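Cytochrome c, putative (Shewanella oneidensis, PDB 1SP3) is an octaheme c-type cytochrome, probably an oxidoreductase that reduces tetrathionate in respiration. Local coordinates at residues Lys110-Ala113 against Pro118-Lys121; Ser159-Pro164 against Val170-Asp175. All coordinates share one frame; numbering follows the deposited sequence.

Contact 1 of 2, residues Lys110-Ala113 against Pro118-Lys121; sequences KDPA and PMAK
Met119 lays its thioether against the backbone and CB of Asp111, and the course of its side chain illustrates how a flexible methionine can fit a turning loop. CB stands back from Lys110-Ala113, but CG is turned beside the backbone N and anti to the carbonyl carbon (chi1 -66°), which carries the chain across to the other segment. There the Met119 CG lies 3.8 Å from both N and CA of Asp111. A bend at chi2 sets the sulfur against Asp111, where it makes the closest approach: Met119 SD is 3.5 Å from Asp111 CA and 3.7 Å from Asp111 CB, and the two side chains cross at about a right angle. The same sulfur also meets the proline ring beyond, with Met119 SD 4.0 Å from Pro112 CD. A further bend at chi3 turns the methyl CE away from the aspartate and proline. Behind this side chain one isolated bridge joins Lys110 and Pro118 where the two loop arms cross, a non-hydrogen-bonded pair with CA atoms 4.0 Å apart, antiparallel by the flanking backbone bonds of Asp111 with Glu117 and of Met119 with Val109. The turning end of the loop is shaped by an Asx turn: Asp111 OD1 accepts from Ala113 N at 2.9 Å, met on the anti side of the carboxylate and 32° out of its plane. With the Asp111 CG anti to the backbone N (chi1 177°), the carboxylate is brought round to that amide, while its CB remains against the Met119 sulfur. Lys110 directs its CB away from Pro118; its ammonium forms a salt bridge with Asp97 and hydrogen bonds to the carbonyls of Gly80 and Gly116, and the side chain comes within about 5 Å of a bound heme c.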
loop_
_atom_site.group_PDB
_atom_site.type_symbol
_atom_site.label_atom_id
_atom_site.label_comp_id
_atom_site.label_asym_id
_atom_site.label_seq_id
_atom_site.Cartn_x
_atom_site.Cartn_y
_atom_site.Cartn_z
ATOM N N LYS A 110 5.644 7.009 -16.427
ATOM C CA LYS A 110 6.083 5.607 -16.738
ATOM C C LYS A 110 4.878 4.925 -17.369
ATOM O O LYS A 110 3.755 5.009 -16.890
ATOM C CB LYS A 110 6.503 4.862 -15.450
ATOM C CG LYS A 110 7.832 5.373 -14.850
ATOM C CD LYS A 110 8.124 4.833 -13.444
ATOM C CE LYS A 110 8.821 3.492 -13.437
ATOM N NZ LYS A 110 10.258 3.565 -13.478
ATOM N N ASP A 111 5.130 4.328 -18.510
ATOM C CA ASP A 111 4.148 3.626 -19.274
ATOM C C ASP A 111 3.533 2.476 -18.429
ATOM O O ASP A 111 4.251 1.559 -18.051
ATOM C CB ASP A 111 4.908 3.085 -20.457
ATOM C CG ASP A 111 4.062 2.227 -21.377
ATOM O OD1 ASP A 111 3.011 1.698 -20.959
ATOM O OD2 ASP A 111 4.439 2.009 -22.541
ATOM N N PRO A 112 2.214 2.523 -18.185
ATOM C CA PRO A 112 1.507 1.614 -17.245
ATOM C C PRO A 112 1.680 0.179 -17.617
ATOM O O PRO A 112 1.476 -0.669 -16.725
ATOM C CB PRO A 112 0.023 1.883 -17.478
ATOM C CG PRO A 112 -0.046 3.160 -18.322
ATOM C CD PRO A 112 1.319 3.440 -18.913
ATOM N N ALA A 113 1.981 -0.111 -18.891
ATOM C CA ALA A 113 2.405 -1.461 -19.232
ATOM C C ALA A 113 3.870 -1.644 -19.610
ATOM O O ALA A 113 4.212 -2.640 -20.269
ATOM C CB ALA A 113 1.465 -2.091 -20.357
ATOM N N PRO A 118 9.734 4.737 -19.397
ATOM C CA PRO A 118 8.957 5.963 -19.515
ATOM C C PRO A 118 8.067 5.845 -20.737
ATOM O O PRO A 118 8.457 5.151 -21.671
ATOM C CB PRO A 118 10.025 7.019 -19.845
ATOM C CG PRO A 118 11.304 6.403 -19.514
ATOM C CD PRO A 118 11.129 4.954 -19.809
ATOM N N MET A 119 6.937 6.535 -20.751
ATOM C CA MET A 119 6.152 6.741 -21.974
ATOM C C MET A 119 6.952 7.284 -23.126
ATOM O O MET A 119 7.904 8.048 -22.969
ATOM C CB MET A 119 5.000 7.726 -21.715
ATOM C CG MET A 119 3.970 7.168 -20.761
ATOM S SD MET A 119 2.897 5.919 -21.587
ATOM C CE MET A 119 2.051 7.112 -22.911
ATOM N N ALA A 120 6.466 6.925 -24.302
ATOM C CA ALA A 120 7.017 7.362 -25.575
ATOM C C ALA A 120 6.691 8.845 -25.777
ATOM O O ALA A 120 5.607 9.302 -25.341
ATOM C CB ALA A 120 6.397 6.512 -26.708
ATOM N N LYS A 121 7.610 9.595 -26.403
ATOM C CA LYS A 121 7.381 11.013 -26.732
ATOM C C LYS A 121 7.563 11.965 -25.552
ATOM O O LYS A 121 7.042 13.083 -25.558
ATOM C CB LYS A 121 5.976 11.245 -27.376
ATOM C CG LYS A 121 5.801 10.729 -28.892
ATOM C CD LYS A 121 4.524 9.833 -29.072
ATOM C CE LYS A 121 3.322 10.627 -29.683
ATOM N NZ LYS A 121 2.207 10.878 -28.667
#

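Contact 2 of 2, residues Ser159-Pro164 against Val170-Asp175; sequences SSMAYP and VHMDSD. With HEC (heme c), chain H.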
loop_
_atom_site.group_PDB
_atom_site.type_symbol
_atom_site.label_atom_id
_atom_site.label_comp_id
_atom_site.label_asym_id
_atom_site.label_seq_id
_atom_site.Cartn_x
_atom_site.Cartn_y
_atom_site.Cartn_z
ATOM N N SER A 159 -5.406 11.280 -5.336
ATOM C CA SER A 159 -4.837 12.173 -6.357
ATOM C C SER A 159 -4.891 13.628 -5.934
ATOM O O SER A 159 -4.116 14.436 -6.411
ATOM C CB SER A 159 -5.584 12.050 -7.687
ATOM O OG SER A 159 -6.896 11.573 -7.410
ATOM N N SER A 160 -5.797 13.964 -5.047
ATOM C CA SER A 160 -5.887 15.331 -4.586
ATOM C C SER A 160 -4.810 15.678 -3.541
ATOM O O SER A 160 -4.695 16.841 -3.175
ATOM C CB SER A 160 -7.227 15.526 -3.925
ATOM O OG SER A 160 -6.996 15.538 -2.533
ATOM N N MET A 161 -4.035 14.688 -3.049
ATOM C CA MET A 161 -2.959 14.940 -2.094
ATOM C C MET A 161 -1.841 15.624 -2.842
ATOM O O MET A 161 -0.865 16.042 -2.220
ATOM C CB MET A 161 -2.370 13.666 -1.449
ATOM C CG MET A 161 -3.259 12.783 -0.541
ATOM S SD MET A 161 -3.849 13.574 0.940
ATOM C CE MET A 161 -3.451 12.461 2.063
ATOM N N ALA A 162 -1.941 15.748 -4.167
ATOM C CA ALA A 162 -0.987 16.600 -4.862
ATOM C C ALA A 162 -0.976 18.076 -4.370
ATOM O O ALA A 162 0.110 18.699 -4.293
ATOM C CB ALA A 162 -1.262 16.576 -6.414
ATOM N N TYR A 163 -2.167 18.653 -4.154
ATOM C CA TYR A 163 -2.305 20.028 -3.618
ATOM C C TYR A 163 -3.592 20.006 -2.823
ATOM O O TYR A 163 -4.591 20.487 -3.318
ATOM C CB TYR A 163 -2.434 21.092 -4.756
ATOM C CG TYR A 163 -1.182 21.201 -5.585
ATOM C CD1 TYR A 163 -0.983 20.363 -6.705
ATOM C CD2 TYR A 163 -0.173 22.100 -5.221
ATOM C CE1 TYR A 163 0.214 20.426 -7.434
ATOM C CE2 TYR A 163 1.010 22.175 -5.941
ATOM C CZ TYR A 163 1.186 21.348 -7.028
ATOM O OH TYR A 163 2.355 21.461 -7.701
ATOM N N PRO A 164 -3.626 19.387 -1.639
ATOM C CA PRO A 164 -4.926 19.162 -0.997
ATOM C C PRO A 164 -5.311 20.398 -0.182
ATOM O O PRO A 164 -4.428 21.238 0.053
ATOM C CB PRO A 164 -4.636 18.007 -0.027
ATOM C CG PRO A 164 -3.235 18.206 0.340
ATOM C CD PRO A 164 -2.506 18.813 -0.860
ATOM N N VAL A 170 -4.660 18.230 7.099
ATOM C CA VAL A 170 -4.077 19.412 7.708
ATOM C C VAL A 170 -2.553 19.612 7.540
ATOM O O VAL A 170 -2.071 20.765 7.617
ATOM C CB VAL A 170 -4.447 19.531 9.210
ATOM C CG1 VAL A 170 -5.913 19.466 9.364
ATOM C CG2 VAL A 170 -3.763 18.433 10.084
ATOM N N HIS A 171 -1.781 18.522 7.403
ATOM C CA HIS A 171 -0.336 18.633 7.338
ATOM C C HIS A 171 0.090 18.946 5.925
ATOM O O HIS A 171 0.948 19.798 5.726
ATOM C CB HIS A 171 0.304 17.320 7.849
ATOM C CG HIS A 171 -0.038 17.027 9.272
ATOM N ND1 HIS A 171 -0.936 16.048 9.649
ATOM C CD2 HIS A 171 0.351 17.635 10.416
ATOM C CE1 HIS A 171 -1.027 16.010 10.968
ATOM N NE2 HIS A 171 -0.239 16.956 11.463
ATOM N N MET A 172 -0.548 18.306 4.938
ATOM C CA MET A 172 -0.206 18.537 3.533
ATOM C C MET A 172 -0.904 19.732 2.798
ATOM O O MET A 172 -0.478 20.160 1.709
ATOM C CB MET A 172 -0.425 17.229 2.735
ATOM C CG MET A 172 0.668 16.162 3.186
ATOM S SD MET A 172 0.482 14.630 2.245
ATOM C CE MET A 172 -0.268 13.559 3.482
ATOM N N ASP A 173 -2.007 20.173 3.371
ATOM C CA ASP A 173 -2.759 21.391 2.996
ATOM C C ASP A 173 -1.899 22.453 2.300
ATOM O O ASP A 173 -1.037 23.033 2.915
ATOM C CB ASP A 173 -3.301 21.980 4.261
ATOM C CG ASP A 173 -3.978 23.332 4.053
ATOM O OD1 ASP A 173 -4.380 23.766 2.880
ATOM O OD2 ASP A 173 -4.191 23.988 5.102
ATOM N N SER A 174 -2.066 22.585 0.983
ATOM C CA SER A 174 -1.088 23.354 0.237
ATOM C C SER A 174 -1.214 24.851 0.550
ATOM O O SER A 174 -0.245 25.555 0.404
ATOM C CB SER A 174 -1.193 23.088 -1.250
ATOM O OG SER A 174 -2.534 23.029 -1.575
ATOM N N ASP A 175 -2.351 25.291 1.074
ATOM C CA ASP A 175 -2.519 26.674 1.503
ATOM C C ASP A 175 -2.123 26.916 2.931
ATOM O O ASP A 175 -2.105 28.096 3.363
ATOM C CB ASP A 175 -3.974 27.151 1.342
ATOM C CG ASP A 175 -4.412 27.220 -0.117
ATOM O OD1 ASP A 175 -3.550 27.458 -0.979
ATOM O OD2 ASP A 175 -5.607 27.046 -0.495
HETATM FE FE HEC H . 0.303 17.313 13.277
HETATM C CHA HEC H . -1.410 20.249 13.213
HETATM C CHB HEC H . -2.429 15.717 14.613
HETATM C CHC HEC H . 1.782 14.282 12.779
HETATM C CHD HEC H . 3.229 18.885 12.783
HETATM N NA HEC H . -1.569 17.871 13.778
HETATM C C1A HEC H . -2.063 19.129 13.692
HETATM C C2A HEC H . -3.396 19.139 14.180
HETATM C C3A HEC H . -3.691 17.899 14.572
HETATM C C4A HEC H . -2.538 17.087 14.348
HETATM C CMA HEC H . -5.039 17.405 15.153
HETATM C CAA HEC H . -4.253 20.438 14.234
HETATM C CBA HEC H . -5.108 20.556 12.998
HETATM C CGA HEC H . -5.991 21.808 13.112
HETATM O O1A HEC H . -5.424 22.901 12.911
HETATM O O2A HEC H . -7.224 21.682 13.366
HETATM N NB HEC H . -0.205 15.342 13.657
HETATM C C1B HEC H . -1.418 14.929 14.123
HETATM C C2B HEC H . -1.434 13.509 14.057
HETATM C C3B HEC H . -0.275 13.102 13.518
HETATM C C4B HEC H . 0.518 14.270 13.271
HETATM C CMB HEC H . -2.590 12.625 14.556
HETATM C CAB HEC H . 0.170 11.648 13.202
HETATM C CBB HEC H . -0.469 10.961 12.229
HETATM N NC HEC H . 2.164 16.658 12.922
HETATM C C1C HEC H . 2.575 15.379 12.705
HETATM C C2C HEC H . 3.981 15.395 12.411
HETATM C C3C HEC H . 4.382 16.708 12.368
HETATM C C4C HEC H . 3.230 17.504 12.677
HETATM C CMC HEC H . 4.789 14.114 12.144
HETATM C CAC HEC H . 5.821 17.320 12.159
HETATM C CBC HEC H . 6.734 16.784 11.294
HETATM N ND HEC H . 0.838 19.295 13.019
HETATM C C1D HEC H . 2.139 19.718 12.803
HETATM C C2D HEC H . 2.145 21.171 12.630
HETATM C C3D HEC H . 0.674 21.558 12.772
HETATM C C4D HEC H . -0.051 20.326 13.024
HETATM C CMD HEC H . 3.359 22.091 12.351
HETATM C CAD HEC H . -0.004 22.927 12.722
HETATM C CBD HEC H . 0.195 23.368 14.180
HETATM C CGD HEC H . -0.190 24.825 14.282
HETATM O O1D HEC H . 0.474 25.520 15.121
HETATM O O2D HEC H . -1.135 25.259 13.530
#
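Pro164 O receives two hydrogen bonds from Ser174, a compact example of one residue gripping a carbonyl with both its backbone and its side chain. The backbone bond is the straighter: Ser174 N donates at 2.9 Å, with an angle of 167° at the hydrogen, nearly along the C=O axis. The hydroxyl approaches from above the carbonyl plane, 36° out of it, with Ser174 OG 3.1 Å from Pro164 O. Its chi1 of 41° sets OG between the backbone N and the carbonyl carbon, so that it also reaches the main chain of Tyr163. A CA-H...O contact from Asp173 adds a weaker third approach to the same oxygen. Asp173 OD1 accepts from Asp175 N in an Asx turn that rounds the segment just past the serine. With alanine in place of Ser174 the hydroxyl goes, and Pro164 O would probably be left with the backbone amide as its one hydrogen-bond donor from this segment, less firmly fixed in direction.

Apolar contacts lie on the heme side of these bonds. Pro164 CG packs on Met172 CB at 3.8 Å, and the methyl groups of the two methionines touch, Met161 CE lying 3.7 Å from Met172 CE. Arg136 of helix 136-143 covers Pro164, Met172 and Ser174, while Met172 touches a second heme c.

Metal coordination occupies the far end of Val170-Asp175. His171 NE2 binds the heme iron at 1.9 Å, with His213 as the other axial ligand, and Val170 CG2 sits over the centre of the imidazole, 3.7 Å above its plane. The hydrogen bonds to Pro164 O and Met172's apolar contacts thus tie the His171 loop to Pro164, just past the 3-10 segment 159-162, and to Met161 within it, a second shell likely to help hold the ligand.

How the contacts relate
The two contacts come in series along the chain, and both lie in loops between short helices. Contact 1 falls between helices 99-102 and 124-129; contact 2 follows, between helices 136-143 and 181-184. Helices 124-129 and 136-143 separate them in sequence. In space their centres are 26 Å apart, with nearest atoms about 15 Å apart, and they do not touch. Contact 1 is a surface pairing, whereas contact 2 is largely buried and supplies an iron ligand. In this chain, three of the four flanking helices, all but 124-129, include heme-attachment cysteines, and the two separate loop contacts lie beside different hemes, contact 1 near hemes 3 and 4 and contact 2 at heme 5.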